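Local coordinates for VP4 CORE protein (Bluetongue virus, PDB 2JHP) that caps viral RNA as a multifunctional enzyme of the inner capsid, binding S-adenosyl-L-homocysteine and guanine at two places each, at residues D176-S181 and P327-D332. Residues are numbered along the deposited sequence; the frame is centred on the assembly and turned at random.
With SAH (S-adenosyl-L-homocysteine), chain C.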
loop_
_atom_site.group_PDB
_atom_site.type_symbol
_atom_site.label_atom_id
_atom_site.label_comp_id
_atom_site.label_asym_id
_atom_site.label_seq_id
_atom_site.Cartn_x
_atom_site.Cartn_y
_atom_site.Cartn_z
ATOM N N ASP A 176 -0.743 -22.432 2.173
ATOM C CA ASP A 176 -0.719 -23.478 1.158
ATOM C C ASP A 176 0.228 -24.621 1.522
ATOM O O ASP A 176 1.114 -24.461 2.363
ATOM C CB ASP A 176 -0.318 -22.879 -0.196
ATOM C CG ASP A 176 -1.373 -21.917 -0.746
ATOM O OD1 ASP A 176 -1.158 -20.681 -0.696
ATOM O OD2 ASP A 176 -2.424 -22.403 -1.215
ATOM N N GLU A 177 0.026 -25.775 0.887
ATOM C CA GLU A 177 0.909 -26.925 1.061
ATOM C C GLU A 177 2.364 -26.569 0.744
ATOM O O GLU A 177 2.659 -25.894 -0.251
ATOM C CB GLU A 177 0.440 -28.124 0.223
ATOM C CG GLU A 177 0.209 -27.825 -1.257
ATOM C CD GLU A 177 -0.099 -29.063 -2.087
ATOM O OE1 GLU A 177 0.786 -29.935 -2.223
ATOM O OE2 GLU A 177 -1.227 -29.157 -2.616
ATOM N N LYS A 178 3.253 -27.037 1.615
ATOM C CA LYS A 178 4.690 -26.749 1.596
ATOM C C LYS A 178 5.310 -26.483 0.222
ATOM O O LYS A 178 6.003 -25.470 0.038
ATOM C CB LYS A 178 5.420 -27.876 2.331
ATOM C CG LYS A 178 6.906 -27.992 2.136
ATOM C CD LYS A 178 7.352 -29.380 2.633
ATOM C CE LYS A 178 8.438 -29.983 1.736
ATOM N NZ LYS A 178 8.646 -31.448 1.926
ATOM N N LEU A 179 5.042 -27.369 -0.733
ATOM C CA LEU A 179 5.698 -27.313 -2.043
ATOM C C LEU A 179 5.166 -26.267 -3.039
ATOM O O LEU A 179 5.920 -25.820 -3.911
ATOM C CB LEU A 179 5.798 -28.717 -2.668
ATOM C CG LEU A 179 6.987 -29.530 -2.119
ATOM C CD1 LEU A 179 6.868 -31.049 -2.390
ATOM C CD2 LEU A 179 8.332 -28.970 -2.630
ATOM N N VAL A 180 3.894 -25.876 -2.921
ATOM C CA VAL A 180 3.403 -24.719 -3.686
ATOM C C VAL A 180 3.734 -23.400 -2.985
ATOM O O VAL A 180 3.929 -22.369 -3.631
ATOM C CB VAL A 180 1.882 -24.807 -4.147
ATOM C CG1 VAL A 180 1.181 -26.034 -3.613
ATOM C CG2 VAL A 180 1.107 -23.530 -3.826
ATOM N N SER A 181 3.804 -23.452 -1.661
ATOM C CA SER A 181 4.243 -22.324 -0.872
ATOM C C SER A 181 5.691 -22.013 -1.207
ATOM O O SER A 181 6.106 -20.852 -1.193
ATOM C CB SER A 181 4.105 -22.635 0.615
ATOM O OG SER A 181 2.869 -22.179 1.100
ATOM N N PRO A 327 7.408 -22.714 5.073
ATOM C CA PRO A 327 5.990 -22.498 5.344
ATOM C C PRO A 327 5.180 -23.718 4.917
ATOM O O PRO A 327 5.439 -24.283 3.854
ATOM C CB PRO A 327 5.633 -21.293 4.461
ATOM C CG PRO A 327 6.909 -20.677 4.088
ATOM C CD PRO A 327 7.950 -21.733 4.117
ATOM N N GLY A 328 4.221 -24.121 5.753
ATOM C CA GLY A 328 3.317 -25.232 5.446
ATOM C C GLY A 328 3.901 -26.620 5.663
ATOM O O GLY A 328 3.251 -27.626 5.360
ATOM N N ALA A 329 5.122 -26.677 6.187
ATOM C CA ALA A 329 5.787 -27.943 6.460
ATOM C C ALA A 329 5.367 -28.489 7.822
ATOM O O ALA A 329 5.015 -27.723 8.721
ATOM C CB ALA A 329 7.302 -27.777 6.387
ATOM N N ASP A 330 5.405 -29.811 7.962
ATOM C CA ASP A 330 5.011 -30.486 9.203
ATOM C C ASP A 330 5.974 -30.213 10.352
ATOM O O ASP A 330 7.158 -29.952 10.132
ATOM C CB ASP A 330 4.866 -31.993 8.976
ATOM C CG ASP A 330 3.480 -32.377 8.478
ATOM O OD1 ASP A 330 2.869 -31.580 7.727
ATOM O OD2 ASP A 330 2.994 -33.474 8.846
ATOM N N ALA A 331 5.445 -30.268 11.574
ATOM C CA ALA A 331 6.215 -30.004 12.795
ATOM C C ALA A 331 7.445 -30.901 12.951
ATOM O O ALA A 331 8.462 -30.472 13.491
ATOM C CB ALA A 331 5.316 -30.124 14.014
ATOM N N ASP A 332 7.339 -32.141 12.472
ATOM C CA ASP A 332 8.431 -33.117 12.551
ATOM C C ASP A 332 9.342 -33.147 11.316
ATOM O O ASP A 332 10.330 -33.885 11.290
ATOM C CB ASP A 332 7.900 -34.529 12.856
ATOM C CG ASP A 332 6.772 -34.980 11.922
ATOM O OD1 ASP A 332 6.474 -34.330 10.918
ATOM O OD2 ASP A 332 6.162 -36.023 12.196
HETATM N N SAH C . 9.010 -31.533 -6.488
HETATM C CA SAH C . 8.140 -32.731 -6.262
HETATM C CB SAH C . 8.586 -33.555 -5.051
HETATM C CG SAH C . 9.990 -34.138 -5.188
HETATM S SD SAH C . 9.938 -35.933 -5.367
HETATM C C SAH C . 6.680 -32.312 -6.127
HETATM O O SAH C . 6.375 -31.178 -5.752
HETATM O OXT SAH C . 5.774 -33.098 -6.404
HETATM C "C5'" SAH C . 11.688 -36.075 -5.781
HETATM C "C4'" SAH C . 11.827 -36.438 -7.248
HETATM O "O4'" SAH C . 13.156 -36.287 -7.673
HETATM C "C3'" SAH C . 11.457 -37.880 -7.549
HETATM O "O3'" SAH C . 10.212 -37.870 -8.198
HETATM C "C2'" SAH C . 12.561 -38.396 -8.460
HETATM O "O2'" SAH C . 12.036 -38.912 -9.659
HETATM C "C1'" SAH C . 13.349 -37.144 -8.776
HETATM N N9 SAH C . 14.794 -37.309 -8.992
HETATM C C8 SAH C . 15.673 -38.135 -8.343
HETATM N N7 SAH C . 16.908 -37.919 -8.853
HETATM C C5 SAH C . 16.830 -36.963 -9.803
HETATM C C6 SAH C . 17.776 -36.365 -10.629
HETATM N N6 SAH C . 19.052 -36.727 -10.559
HETATM N N1 SAH C . 17.378 -35.391 -11.530
HETATM C C2 SAH C . 16.056 -35.015 -11.607
HETATM N N3 SAH C . 15.124 -35.612 -10.778
HETATM C C4 SAH C . 15.505 -36.569 -9.896
#
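Lys178 meets the loop at Pro327 and Gly328 first through its backbone: its CA lies 3.4 Å from Pro327 O, and the 160° angle at the hydrogen makes this a CA-H...O contact. No conventional hydrogen bond links the two segments. Next along the loop, Lys178 CB rests 3.7 Å from Gly328 O, while CD passes 4.1 Å from the methyl CB of Ala329. With CG anti to the backbone N (chi1 164°), the aliphatic part of the lysine runs alongside the loop before a bend at chi3 takes its end away, to a long, weak ion pair with Glu335. Gly328, at a positive phi of 79° that by itself favours glycine, brings its CA to 3.9 Å from Asp176 O. The same oxygen that Lys178 CA approaches, Pro327 O, also lies 3.9 Å from Ser181 CB. Ser181 OG donates to Asp176 O over 3.1 Å, from well above the carbonyl plane, tying the early part of helix 178-186 to the residues before it. Outward, Asp176 forms salt bridges with Arg210 and Lys383, and helix 380-391 packs on Pro327 through Leu382, Lys383 and Leu386. On the helix, Leu179 turns away from the loop and brings CD1 to 3.4 Å from the carboxylate O of S-adenosyl-L-homocysteine, whose pocket lies beside a sheet with the 3-2-1-4-5-7-6 strand order of Rossmann-like methyltransferases, consistent with that role. The contact thus joins the loop between strands 322-324 and 335-341 to a pocket-lining helix by van der Waals packing and a CA-H...O contact, with the salt bridges made to surrounding residues.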